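Local structure of conserved hypothetical protein (Deinococcus radiodurans, 2G40) at residues 140-145 with 162-167; 58-63 with 218-223; 177-182 with 192-197. The protein may take part in L-lactate utilization as a homodimeric member of the LutC/YkgG family, although its biochemical role has not been settled. All blocks are in the same frame, centred on the assembly; numbering follows the deposited sequence.

In the fold
The three contacts join the two sheets of one subunit to each other and to flanking helices. Contacts 1 and 2, centres about 9 Å apart, share the parallel sheet through neighbouring strands 161-167 and 217-223. Contacts 1 and 3, also about 9 Å between centres, share the mixed sheet through adjacent strands 141-144 and 192-196. Contact 2 adds helix 53-66 and contact 3 helix 175-187; their centres lie about 15 Å apart. Along the chain, contact 1 closes before contact 3 opens, and both are nested within contact 2, which brings the first modelled helix, 53-66, to the last strand, 217-223. Strand 192-196 carries the mixed sheet into the second subunit, so contact 1 connects the parallel sheet to the dimer-forming one.

Contact 1: residues 140-145 with 162-167; sequences GTIILD and HICVVR
I142 CG1 lies beside the backbone N (chi1 -67°), which leaves CG2 anti to it; C164 SG is likewise anti to its own backbone N (chi1 -179°). These two branches make an apolar contact, with I142 CG2 3.8 Å from C164 SG. The other arm of I142 runs out through CG1, so that CD1 passes beside the same sulfur, 4.1 Å from C164 SG, and reaches one branch of V166, with I142 CD1 4.2 Å from V166 CG2. One isoleucine thus bridges two residues that point from the same side of strand 162-167.

A second, looser meeting lies toward the start of that strand, where L144 CD1 approaches H162 CE1 obliquely at 4.3 Å. The imidazole is held from two directions: C164 CB lies 3.5 Å above one face of the H162 ring, displaced toward its rim, and H162 NE2 is hydrogen-bonded to T130 OG1.

No hydrogen bond links the two segments. Their axes come no closer than 9.6 Å and run at 95°, which identifies an orthogonal packing of strands from separate sheets, joined through side chains. Strand 141-144 belongs to the mixed sheet and strand 162-167 to the parallel one; V220 of strand 217-223 adjoins I142, L195 of strand 192-196 adjoins H162, and A135 of strand 134-136 adjoins V166.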
ATOM      1  N   GLY A 140      -9.499  -9.473  -8.797  1.00 19.87           N
ATOM      2  CA  GLY A 140     -10.133  -8.162  -8.706  1.00 19.89           C
ATOM      3  C   GLY A 140      -9.218  -7.186  -8.009  1.00 19.86           C
ATOM      4  O   GLY A 140      -9.640  -6.434  -7.111  1.00 20.04           O
ATOM      5  N   THR A 141      -7.944  -7.228  -8.380  1.00 18.30           N
ATOM      6  CA  THR A 141      -6.921  -6.382  -7.747  1.00 17.25           C
ATOM      7  C   THR A 141      -6.595  -5.180  -8.573  1.00 17.80           C
ATOM      8  O   THR A 141      -6.419  -5.284  -9.784  1.00 18.80           O
ATOM      9  CB  THR A 141      -5.597  -7.154  -7.567  1.00 17.56           C
ATOM     10  OG1 THR A 141      -5.820  -8.270  -6.713  1.00 16.89           O
ATOM     11  CG2 THR A 141      -4.488  -6.258  -6.962  1.00 19.81           C
ATOM     12  N   ILE A 142      -6.471  -4.042  -7.907  1.00 17.31           N
ATOM     13  CA  ILE A 142      -5.972  -2.881  -8.552  1.00 17.70           C
ATOM     14  C   ILE A 142      -4.672  -2.547  -7.834  1.00 14.92           C
ATOM     15  O   ILE A 142      -4.617  -2.445  -6.598  1.00 16.20           O
ATOM     16  CB  ILE A 142      -6.961  -1.725  -8.508  1.00 19.67           C
ATOM     17  CG1 ILE A 142      -8.206  -2.049  -9.344  1.00 19.82           C
ATOM     18  CG2 ILE A 142      -6.291  -0.477  -9.023  1.00 22.13           C
ATOM     19  CD1 ILE A 142      -9.383  -1.144  -9.074  1.00 23.27           C
ATOM     20  N   ILE A 143      -3.619  -2.404  -8.620  1.00 15.68           N
ATOM     21  CA  ILE A 143      -2.333  -1.995  -8.077  1.00 14.77           C
ATOM     22  C   ILE A 143      -2.046  -0.545  -8.446  1.00 17.10           C
ATOM     23  O   ILE A 143      -2.111  -0.157  -9.620  1.00 18.19           O
ATOM     24  CB  ILE A 143      -1.187  -2.846  -8.604  1.00 15.89           C
ATOM     25  CG1 ILE A 143      -1.412  -4.327  -8.275  1.00 18.45           C
ATOM     26  CG2 ILE A 143       0.169  -2.328  -8.010  1.00 18.15           C
ATOM     27  CD1 ILE A 143      -0.432  -5.299  -8.959  1.00 18.66           C
ATOM     28  N   LEU A 144      -1.736   0.229  -7.421  1.00 18.74           N
ATOM     29  CA  LEU A 144      -1.235   1.564  -7.567  1.00 18.98           C
ATOM     30  C   LEU A 144       0.253   1.569  -7.336  1.00 18.10           C
ATOM     31  O   LEU A 144       0.740   0.975  -6.365  1.00 16.27           O
ATOM     32  CB  LEU A 144      -1.857   2.478  -6.525  1.00 18.28           C
ATOM     33  CG  LEU A 144      -3.379   2.501  -6.377  1.00 23.92           C
ATOM     34  CD1 LEU A 144      -3.724   3.694  -5.484  1.00 24.53           C
ATOM     35  CD2 LEU A 144      -4.128   2.580  -7.702  1.00 23.24           C
ATOM     36  N   ASP A 145       0.956   2.325  -8.170  1.00 17.27           N
ATOM     37  CA  ASP A 145       2.378   2.581  -7.973  1.00 16.27           C
ATOM     38  C   ASP A 145       2.685   4.061  -7.729  1.00 17.93           C
ATOM     39  O   ASP A 145       3.843   4.442  -7.693  1.00 16.79           O
ATOM     40  CB  ASP A 145       3.241   1.994  -9.108  1.00 16.05           C
ATOM     41  CG  ASP A 145       3.044   2.696 -10.449  1.00 19.33           C
ATOM     42  OD1 ASP A 145       2.204   3.608 -10.554  1.00 17.76           O
ATOM     43  OD2 ASP A 145       3.717   2.292 -11.409  1.00 22.17           O
ATOM     44  N   HIS A 162     -12.997   6.366  -3.277  1.00 14.60           N
ATOM     45  CA  HIS A 162     -11.952   6.295  -4.289  1.00 16.15           C
ATOM     46  C   HIS A 162     -12.651   5.989  -5.600  1.00 16.90           C
ATOM     47  O   HIS A 162     -13.426   5.037  -5.694  1.00 18.46           O
ATOM     48  CB  HIS A 162     -10.973   5.177  -3.905  1.00 16.29           C
ATOM     49  CG  HIS A 162      -9.790   5.016  -4.815  1.00 16.46           C
ATOM     50  ND1 HIS A 162      -8.931   3.947  -4.709  1.00 21.85           N
ATOM     51  CD2 HIS A 162      -9.326   5.774  -5.837  1.00 16.99           C
ATOM     52  CE1 HIS A 162      -7.985   4.052  -5.626  1.00 21.43           C
ATOM     53  NE2 HIS A 162      -8.207   5.148  -6.332  1.00 18.30           N
ATOM     54  N   ILE A 163     -12.429   6.852  -6.576  1.00 16.37           N
ATOM     55  CA  ILE A 163     -12.800   6.620  -7.961  1.00 17.88           C
ATOM     56  C   ILE A 163     -11.522   6.286  -8.716  1.00 17.37           C
ATOM     57  O   ILE A 163     -10.624   7.126  -8.845  1.00 15.75           O
ATOM     58  CB  ILE A 163     -13.440   7.839  -8.624  1.00 16.66           C
ATOM     59  CG1 ILE A 163     -14.694   8.277  -7.839  1.00 15.70           C
ATOM     60  CG2 ILE A 163     -13.803   7.502 -10.071  1.00 20.63           C
ATOM     61  CD1 ILE A 163     -15.298   9.604  -8.302  1.00 15.59           C
ATOM     62  N   CYS A 164     -11.443   5.055  -9.203  1.00 16.41           N
ATOM     63  CA  CYS A 164     -10.226   4.566  -9.810  1.00 16.66           C
ATOM     64  C   CYS A 164     -10.485   4.216 -11.266  1.00 16.20           C
ATOM     65  O   CYS A 164     -11.324   3.354 -11.581  1.00 15.66           O
ATOM     66  CB  CYS A 164      -9.740   3.344  -9.044  1.00 17.24           C
ATOM     67  SG  CYS A 164      -8.238   2.702  -9.703  1.00 20.53           S
ATOM     68  N   VAL A 165      -9.769   4.893 -12.154  1.00 15.66           N
ATOM     69  CA  VAL A 165      -9.956   4.709 -13.599  1.00 17.61           C
ATOM     70  C   VAL A 165      -8.923   3.704 -14.071  1.00 17.31           C
ATOM     71  O   VAL A 165      -7.741   3.894 -13.857  1.00 16.35           O
ATOM     72  CB  VAL A 165      -9.789   6.035 -14.378  1.00 17.70           C
ATOM     73  CG1 VAL A 165      -9.816   5.791 -15.877  1.00 18.06           C
ATOM     74  CG2 VAL A 165     -10.860   7.019 -13.983  1.00 19.05           C
ATOM     75  N   VAL A 166      -9.402   2.643 -14.707  1.00 15.97           N
ATOM     76  CA  VAL A 166      -8.575   1.532 -15.151  1.00 17.11           C
ATOM     77  C   VAL A 166      -8.745   1.444 -16.650  1.00 17.22           C
ATOM     78  O   VAL A 166      -9.832   1.222 -17.130  1.00 16.02           O
ATOM     79  CB  VAL A 166      -9.061   0.229 -14.508  1.00 15.80           C
ATOM     80  CG1 VAL A 166      -8.232  -0.960 -15.033  1.00 21.01           C
ATOM     81  CG2 VAL A 166      -9.023   0.329 -12.980  1.00 18.39           C
ATOM     82  N   ARG A 167      -7.675   1.629 -17.415  1.00 18.55           N
ATOM     83  CA  ARG A 167      -7.792   1.469 -18.854  1.00 18.53           C
ATOM     84  C   ARG A 167      -7.992  -0.005 -19.147  1.00 19.46           C
ATOM     85  O   ARG A 167      -7.394  -0.823 -18.485  1.00 17.44           O
ATOM     86  CB  ARG A 167      -6.544   1.948 -19.548  1.00 20.83           C
ATOM     87  CG  ARG A 167      -6.225   3.389 -19.319  1.00 22.85           C
ATOM     88  CD  ARG A 167      -5.302   3.914 -20.394  1.00 32.95           C
ATOM     89  NE  ARG A 167      -4.102   3.095 -20.491  1.00 32.75           N
ATOM     90  CZ  ARG A 167      -3.056   3.200 -19.672  1.00 38.86           C
ATOM     91  NH1 ARG A 167      -3.039   4.113 -18.703  1.00 39.39           N
ATOM     92  NH2 ARG A 167      -2.012   2.397 -19.833  1.00 41.16           N
TER

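Contact 2: residues 58-63 with 218-223; sequences HQFEDR and LQVIVV
F60 turns one corner of its ring toward strand 218-223, crossing both V220 and V222 obliquely, yet the two valines receive it differently. V222 CG2 lies at the ring edge, close to the ring plane, 3.9 Å from F60 CE2 and 4.2 Å from F60 CD2. V220 CG1 comes obliquely to the same corner, 4.0 Å from F60 CE2. The valines use different branches: CG1 of V220 stands anti to its backbone N, whereas CG2 of V222 stands anti to its carbonyl carbon. F60 gets there with CG anti to the backbone N (chi1 -179°), which carries the phenyl group off the helix to the strand.

On the strand itself, the amide of Q219 reaches forward to the next residue's carbonyl: Q219 NE2 donates to V220 O at 3.1 Å with an N-H...O angle of 160°, approaching from above the carbonyl plane.

The intervening residue, I221, points away from F60 and packs against L79, A82 and I83 of helix 79-87. Helices thus flank both faces of the parallel sheet at this strand, with I142 of the mixed sheet sharing the F60 side, an arrangement consistent with the Rossmann-like alpha/beta clan to which the LUD domain is assigned.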
ATOM      1  N   HIS A  58     -15.000  -9.484 -17.965  1.00 16.98           N
ATOM      2  CA  HIS A  58     -16.134  -9.989 -17.204  1.00 17.94           C
ATOM      3  C   HIS A  58     -15.703 -10.520 -15.853  1.00 14.78           C
ATOM      4  O   HIS A  58     -16.340 -10.264 -14.851  1.00 13.95           O
ATOM      5  CB  HIS A  58     -16.858 -11.072 -17.982  1.00 18.96           C
ATOM      6  CG  HIS A  58     -17.601 -10.553 -19.169  1.00 19.51           C
ATOM      7  ND1 HIS A  58     -18.089 -11.379 -20.156  1.00 19.17           N
ATOM      8  CD2 HIS A  58     -17.950  -9.293 -19.526  1.00 24.34           C
ATOM      9  CE1 HIS A  58     -18.698 -10.650 -21.075  1.00 21.62           C
ATOM     10  NE2 HIS A  58     -18.655  -9.386 -20.699  1.00 17.91           N
ATOM     11  N   GLN A  59     -14.585 -11.218 -15.819  1.00 16.09           N
ATOM     12  CA  GLN A  59     -14.032 -11.679 -14.546  1.00 15.49           C
ATOM     13  C   GLN A  59     -13.651 -10.548 -13.589  1.00 15.15           C
ATOM     14  O   GLN A  59     -13.948 -10.612 -12.393  1.00 15.01           O
ATOM     15  CB  GLN A  59     -12.826 -12.571 -14.825  1.00 15.73           C
ATOM     16  CG  GLN A  59     -12.160 -13.107 -13.579  1.00 15.43           C
ATOM     17  CD  GLN A  59     -11.067 -14.051 -13.933  1.00 16.83           C
ATOM     18  OE1 GLN A  59     -10.020 -13.653 -14.447  1.00 19.04           O
ATOM     19  NE2 GLN A  59     -11.292 -15.304 -13.667  1.00 18.65           N
ATOM     20  N   PHE A  60     -12.991  -9.518 -14.111  1.00 15.38           N
ATOM     21  CA  PHE A  60     -12.568  -8.375 -13.325  1.00 15.09           C
ATOM     22  C   PHE A  60     -13.804  -7.725 -12.730  1.00 15.75           C
ATOM     23  O   PHE A  60     -13.859  -7.482 -11.524  1.00 16.43           O
ATOM     24  CB  PHE A  60     -11.808  -7.383 -14.209  1.00 14.50           C
ATOM     25  CG  PHE A  60     -11.304  -6.156 -13.492  1.00 13.57           C
ATOM     26  CD1 PHE A  60     -10.460  -6.260 -12.397  1.00 15.04           C
ATOM     27  CD2 PHE A  60     -11.653  -4.882 -13.950  1.00 14.95           C
ATOM     28  CE1 PHE A  60      -9.960  -5.117 -11.757  1.00 16.37           C
ATOM     29  CE2 PHE A  60     -11.190  -3.748 -13.325  1.00 18.12           C
ATOM     30  CZ  PHE A  60     -10.322  -3.864 -12.210  1.00 20.82           C
ATOM     31  N   GLU A  61     -14.800  -7.483 -13.587  1.00 15.44           N
ATOM     32  CA  GLU A  61     -16.072  -6.922 -13.136  1.00 15.91           C
ATOM     33  C   GLU A  61     -16.657  -7.732 -11.976  1.00 14.35           C
ATOM     34  O   GLU A  61     -17.024  -7.167 -10.943  1.00 15.26           O
ATOM     35  CB  GLU A  61     -17.083  -6.867 -14.286  1.00 14.66           C
ATOM     36  CG  GLU A  61     -18.483  -6.371 -13.868  1.00 15.38           C
ATOM     37  CD  GLU A  61     -19.432  -6.170 -15.052  1.00 19.33           C
ATOM     38  OE1 GLU A  61     -19.173  -6.724 -16.128  1.00 18.05           O
ATOM     39  OE2 GLU A  61     -20.440  -5.457 -14.903  1.00 22.80           O
ATOM     40  N   ASP A  62     -16.753  -9.051 -12.150  1.00 13.53           N
ATOM     41  CA  ASP A  62     -17.336  -9.923 -11.129  1.00 14.66           C
ATOM     42  C   ASP A  62     -16.588  -9.782  -9.809  1.00 14.44           C
ATOM     43  O   ASP A  62     -17.182  -9.744  -8.760  1.00 15.02           O
ATOM     44  CB  ASP A  62     -17.273 -11.383 -11.536  1.00 16.23           C
ATOM     45  CG  ASP A  62     -18.152 -11.712 -12.726  1.00 22.22           C
ATOM     46  OD1 ASP A  62     -18.964 -10.862 -13.123  1.00 22.21           O
ATOM     47  OD2 ASP A  62     -18.037 -12.839 -13.258  1.00 22.15           O
ATOM     48  N   ARG A  63     -15.266  -9.744  -9.888  1.00 14.56           N
ATOM     49  CA  ARG A  63     -14.460  -9.708  -8.666  1.00 17.23           C
ATOM     50  C   ARG A  63     -14.570  -8.349  -7.981  1.00 18.11           C
ATOM     51  O   ARG A  63     -14.579  -8.280  -6.753  1.00 18.76           O
ATOM     52  CB  ARG A  63     -12.991 -10.055  -8.960  1.00 17.00           C
ATOM     53  CG  ARG A  63     -12.725 -11.494  -9.385  1.00 18.74           C
ATOM     54  CD  ARG A  63     -13.040 -12.521  -8.290  1.00 21.59           C
ATOM     55  NE  ARG A  63     -14.440 -12.925  -8.341  1.00 32.67           N
ATOM     56  CZ  ARG A  63     -14.960 -13.734  -9.264  1.00 36.67           C
ATOM     57  NH1 ARG A  63     -14.195 -14.241 -10.234  1.00 44.52           N
ATOM     58  NH2 ARG A  63     -16.260 -14.027  -9.230  1.00 34.58           N
ATOM     59  N   LEU A 218     -15.651   2.458  -3.185  1.00 16.79           N
ATOM     60  CA  LEU A 218     -14.796   2.407  -4.352  1.00 15.63           C
ATOM     61  C   LEU A 218     -15.649   2.326  -5.590  1.00 16.04           C
ATOM     62  O   LEU A 218     -16.594   1.517  -5.665  1.00 16.57           O
ATOM     63  CB  LEU A 218     -13.833   1.214  -4.290  1.00 16.87           C
ATOM     64  CG  LEU A 218     -13.084   0.888  -5.598  1.00 16.97           C
ATOM     65  CD1 LEU A 218     -12.138   2.002  -6.006  1.00 20.94           C
ATOM     66  CD2 LEU A 218     -12.387  -0.470  -5.423  1.00 18.11           C
ATOM     67  N   GLN A 219     -15.349   3.220  -6.527  1.00 15.04           N
ATOM     68  CA  GLN A 219     -15.924   3.175  -7.871  1.00 15.09           C
ATOM     69  C   GLN A 219     -14.800   2.863  -8.828  1.00 16.61           C
ATOM     70  O   GLN A 219     -13.839   3.606  -8.921  1.00 17.89           O
ATOM     71  CB  GLN A 219     -16.541   4.512  -8.248  1.00 14.83           C
ATOM     72  CG  GLN A 219     -16.932   4.657  -9.722  1.00 18.98           C
ATOM     73  CD  GLN A 219     -18.245   3.989 -10.039  1.00 16.71           C
ATOM     74  OE1 GLN A 219     -19.271   4.358  -9.490  1.00 19.53           O
ATOM     75  NE2 GLN A 219     -18.223   3.006 -10.937  1.00 16.29           N
ATOM     76  N   VAL A 220     -14.947   1.777  -9.558  1.00 16.59           N
ATOM     77  CA  VAL A 220     -14.036   1.429 -10.618  1.00 15.50           C
ATOM     78  C   VAL A 220     -14.680   1.824 -11.936  1.00 17.99           C
ATOM     79  O   VAL A 220     -15.840   1.504 -12.213  1.00 16.49           O
ATOM     80  CB  VAL A 220     -13.710  -0.096 -10.633  1.00 17.79           C
ATOM     81  CG1 VAL A 220     -12.883  -0.455 -11.859  1.00 16.13           C
ATOM     82  CG2 VAL A 220     -13.021  -0.524  -9.336  1.00 18.21           C
ATOM     83  N   ILE A 221     -13.906   2.540 -12.742  1.00 17.57           N
ATOM     84  CA  ILE A 221     -14.316   2.947 -14.059  1.00 17.85           C
ATOM     85  C   ILE A 221     -13.309   2.361 -15.020  1.00 17.82           C
ATOM     86  O   ILE A 221     -12.162   2.785 -15.078  1.00 16.17           O
ATOM     87  CB  ILE A 221     -14.397   4.488 -14.218  1.00 16.57           C
ATOM     88  CG1 ILE A 221     -15.354   5.075 -13.184  1.00 20.81           C
ATOM     89  CG2 ILE A 221     -14.831   4.864 -15.661  1.00 17.66           C
ATOM     90  CD1 ILE A 221     -15.554   6.574 -13.314  1.00 18.57           C
ATOM     91  N   VAL A 222     -13.739   1.340 -15.758  1.00 16.15           N
ATOM     92  CA  VAL A 222     -12.919   0.831 -16.855  1.00 15.94           C
ATOM     93  C   VAL A 222     -13.197   1.643 -18.094  1.00 18.07           C
ATOM     94  O   VAL A 222     -14.339   1.953 -18.392  1.00 17.44           O
ATOM     95  CB  VAL A 222     -13.176  -0.654 -17.113  1.00 17.50           C
ATOM     96  CG1 VAL A 222     -12.257  -1.184 -18.250  1.00 20.70           C
ATOM     97  CG2 VAL A 222     -12.991  -1.407 -15.847  1.00 16.78           C
ATOM     98  N   VAL A 223     -12.138   2.011 -18.815  1.00 19.41           N
ATOM     99  CA  VAL A 223     -12.309   2.830 -19.980  1.00 20.61           C
ATOM    100  C   VAL A 223     -11.659   2.183 -21.199  1.00 20.38           C
ATOM    101  O   VAL A 223     -10.531   1.694 -21.121  1.00 19.25           O
ATOM    102  CB  VAL A 223     -11.830   4.306 -19.755  1.00 20.48           C
ATOM    103  CG1 VAL A 223     -10.467   4.392 -19.157  1.00 24.72           C
ATOM    104  CG2 VAL A 223     -11.928   5.105 -21.058  1.00 24.18           C
TER

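Contact 3: residues 177-182 with 192-197; sequences EGVEAV and LTWLSG
The indole of W194 meets V179 at the rim of its six-membered ring: V179 CG2 lies near the ring plane, 3.5 Å from W194 CH2 and 3.9 Å from W194 CZ2. Another part of the rim is bordered by L192 CB, which is also in plane and 3.9 Å from W194 NE1. One face is covered by I143 of the adjacent strand, its CD1 almost directly above W194 CE2. The ring also stacks with W194 of the second subunit.

The side chains of V179 and W194 cross at about a right angle. With V179 CG1 anti to the backbone N (chi1 173°), CG2 falls anti to the carbonyl carbon, and this methyl does the touching while CG1 stays farther from the ring. One turn along, V182 CG2 meets L192 CD1 at 3.7 Å; here V182 CG1 is anti to the carbonyl carbon (chi1 -64°), which places CG2, the touching methyl, between the backbone N and the carbonyl carbon.

No hydrogen bond joins helix and strand, and all four touching residues are buried. Helix 175-187 lies over the mixed sheet, where V182 also packs on I143 and V134 and W194 reaches T141 and I136. Strand 192-196, an outermost strand within the chain, pairs antiparallel with a strand of the second subunit through L192 and W194, so the sheet continues across the dimer interface, where V179 packs on V179 of that subunit.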
ATOM      1  N   GLU A 177       1.156 -11.848 -14.220  1.00 20.76           N
ATOM      2  CA  GLU A 177       1.221 -10.786 -15.223  1.00 21.56           C
ATOM      3  C   GLU A 177       1.177  -9.400 -14.580  1.00 20.52           C
ATOM      4  O   GLU A 177       1.833  -8.455 -15.043  1.00 23.78           O
ATOM      5  CB  GLU A 177       0.063 -10.905 -16.200  1.00 19.41           C
ATOM      6  CG  GLU A 177       0.079 -12.120 -17.071  1.00 24.36           C
ATOM      7  CD  GLU A 177      -1.266 -12.306 -17.737  1.00 23.22           C
ATOM      8  OE1 GLU A 177      -1.490 -11.673 -18.794  1.00 28.28           O
ATOM      9  OE2 GLU A 177      -2.100 -13.050 -17.170  1.00 26.81           O
ATOM     10  N   GLY A 178       0.379  -9.283 -13.527  1.00 21.23           N
ATOM     11  CA  GLY A 178       0.228  -8.020 -12.801  1.00 22.47           C
ATOM     12  C   GLY A 178       1.558  -7.580 -12.223  1.00 24.15           C
ATOM     13  O   GLY A 178       1.928  -6.419 -12.312  1.00 25.31           O
ATOM     14  N   VAL A 179       2.273  -8.534 -11.650  1.00 23.77           N
ATOM     15  CA  VAL A 179       3.578  -8.271 -11.045  1.00 24.59           C
ATOM     16  C   VAL A 179       4.607  -7.905 -12.107  1.00 23.98           C
ATOM     17  O   VAL A 179       5.391  -6.962 -11.931  1.00 23.59           O
ATOM     18  CB  VAL A 179       4.043  -9.488 -10.252  1.00 27.07           C
ATOM     19  CG1 VAL A 179       5.461  -9.306  -9.756  1.00 31.85           C
ATOM     20  CG2 VAL A 179       3.099  -9.714  -9.083  1.00 32.54           C
ATOM     21  N   GLU A 180       4.595  -8.647 -13.209  1.00 22.29           N
ATOM     22  CA  GLU A 180       5.422  -8.313 -14.365  1.00 23.64           C
ATOM     23  C   GLU A 180       5.207  -6.863 -14.797  1.00 23.40           C
ATOM     24  O   GLU A 180       6.163  -6.173 -15.137  1.00 22.67           O
ATOM     25  CB  GLU A 180       5.142  -9.260 -15.540  1.00 26.18           C
ATOM     26  CG  GLU A 180       5.472 -10.716 -15.273  1.00 27.77           C
ATOM     27  N   ALA A 181       3.954  -6.405 -14.762  1.00 22.75           N
ATOM     28  CA  ALA A 181       3.609  -5.054 -15.200  1.00 23.38           C
ATOM     29  C   ALA A 181       4.162  -4.001 -14.277  1.00 22.90           C
ATOM     30  O   ALA A 181       4.433  -2.895 -14.711  1.00 26.11           O
ATOM     31  CB  ALA A 181       2.110  -4.885 -15.294  1.00 24.10           C
ATOM     32  N   VAL A 182       4.280  -4.321 -12.991  1.00 23.79           N
ATOM     33  CA  VAL A 182       4.778  -3.345 -12.012  1.00 23.20           C
ATOM     34  C   VAL A 182       6.215  -3.616 -11.563  1.00 22.01           C
ATOM     35  O   VAL A 182       6.735  -2.907 -10.712  1.00 21.16           O
ATOM     36  CB  VAL A 182       3.861  -3.244 -10.776  1.00 22.32           C
ATOM     37  CG1 VAL A 182       2.499  -2.728 -11.177  1.00 28.08           C
ATOM     38  CG2 VAL A 182       3.739  -4.572 -10.045  1.00 24.86           C
ATOM     39  N   LEU A 192       4.066   0.219  -3.816  1.00 15.44           N
ATOM     40  CA  LEU A 192       2.871  -0.346  -4.441  1.00 15.71           C
ATOM     41  C   LEU A 192       1.808  -0.541  -3.410  1.00 15.92           C
ATOM     42  O   LEU A 192       2.093  -0.947  -2.282  1.00 18.13           O
ATOM     43  CB  LEU A 192       3.135  -1.694  -5.086  1.00 16.36           C
ATOM     44  CG  LEU A 192       4.256  -1.856  -6.099  1.00 18.23           C
ATOM     45  CD1 LEU A 192       4.216  -3.274  -6.575  1.00 13.06           C
ATOM     46  CD2 LEU A 192       4.128  -0.916  -7.270  1.00 16.13           C
ATOM     47  N   THR A 193       0.578  -0.279  -3.815  1.00 14.99           N
ATOM     48  CA  THR A 193      -0.574  -0.520  -2.980  1.00 15.92           C
ATOM     49  C   THR A 193      -1.481  -1.439  -3.788  1.00 18.12           C
ATOM     50  O   THR A 193      -1.897  -1.092  -4.879  1.00 18.39           O
ATOM     51  CB  THR A 193      -1.264   0.805  -2.631  1.00 18.17           C
ATOM     52  OG1 THR A 193      -0.316   1.690  -2.002  1.00 18.48           O
ATOM     53  CG2 THR A 193      -2.437   0.565  -1.764  1.00 24.61           C
ATOM     54  N   TRP A 194      -1.750  -2.627  -3.264  1.00 17.30           N
ATOM     55  CA  TRP A 194      -2.603  -3.583  -3.948  1.00 18.93           C
ATOM     56  C   TRP A 194      -3.934  -3.618  -3.232  1.00 19.43           C
ATOM     57  O   TRP A 194      -4.000  -4.002  -2.063  1.00 19.19           O
ATOM     58  CB  TRP A 194      -2.040  -4.977  -3.851  1.00 18.97           C
ATOM     59  CG  TRP A 194      -0.777  -5.249  -4.583  1.00 19.46           C
ATOM     60  CD1 TRP A 194       0.327  -4.471  -4.646  1.00 18.82           C
ATOM     61  CD2 TRP A 194      -0.484  -6.431  -5.323  1.00 18.61           C
ATOM     62  NE1 TRP A 194       1.293  -5.083  -5.404  1.00 18.41           N
ATOM     63  CE2 TRP A 194       0.825  -6.296  -5.823  1.00 15.25           C
ATOM     64  CE3 TRP A 194      -1.197  -7.609  -5.596  1.00 17.35           C
ATOM     65  CZ2 TRP A 194       1.429  -7.278  -6.604  1.00 20.02           C
ATOM     66  CZ3 TRP A 194      -0.612  -8.571  -6.364  1.00 18.17           C
ATOM     67  CH2 TRP A 194       0.705  -8.416  -6.853  1.00 17.69           C
ATOM     68  N   LEU A 195      -4.985  -3.255  -3.951  1.00 23.24           N
ATOM     69  CA  LEU A 195      -6.338  -3.202  -3.429  1.00 23.97           C
ATOM     70  C   LEU A 195      -7.069  -4.350  -4.099  1.00 23.29           C
ATOM     71  O   LEU A 195      -7.091  -4.404  -5.309  1.00 24.01           O
ATOM     72  CB  LEU A 195      -6.973  -1.874  -3.824  1.00 24.87           C
ATOM     73  CG  LEU A 195      -6.061  -0.661  -3.614  1.00 27.69           C
ATOM     74  CD1 LEU A 195      -6.550   0.524  -4.389  1.00 26.87           C
ATOM     75  CD2 LEU A 195      -5.972  -0.354  -2.140  1.00 29.16           C
ATOM     76  N   SER A 196      -7.637  -5.273  -3.326  1.00 24.40           N
ATOM     77  CA  SER A 196      -8.146  -6.530  -3.893  1.00 25.82           C
ATOM     78  C   SER A 196      -9.492  -6.929  -3.342  1.00 27.85           C
ATOM     79  O   SER A 196      -9.735  -6.829  -2.135  1.00 30.21           O
ATOM     80  CB  SER A 196      -7.183  -7.697  -3.635  1.00 26.64           C
ATOM     81  OG  SER A 196      -5.904  -7.469  -4.198  1.00 28.39           O
ATOM     82  N   GLY A 197     -10.360  -7.372  -4.244  1.00 29.19           N
ATOM     83  CA  GLY A 197     -11.611  -8.023  -3.882  1.00 32.53           C
ATOM     84  C   GLY A 197     -11.351  -9.440  -3.427  1.00 33.25           C
ATOM     85  O   GLY A 197     -12.034  -9.944  -2.535  1.00 34.11           O
TER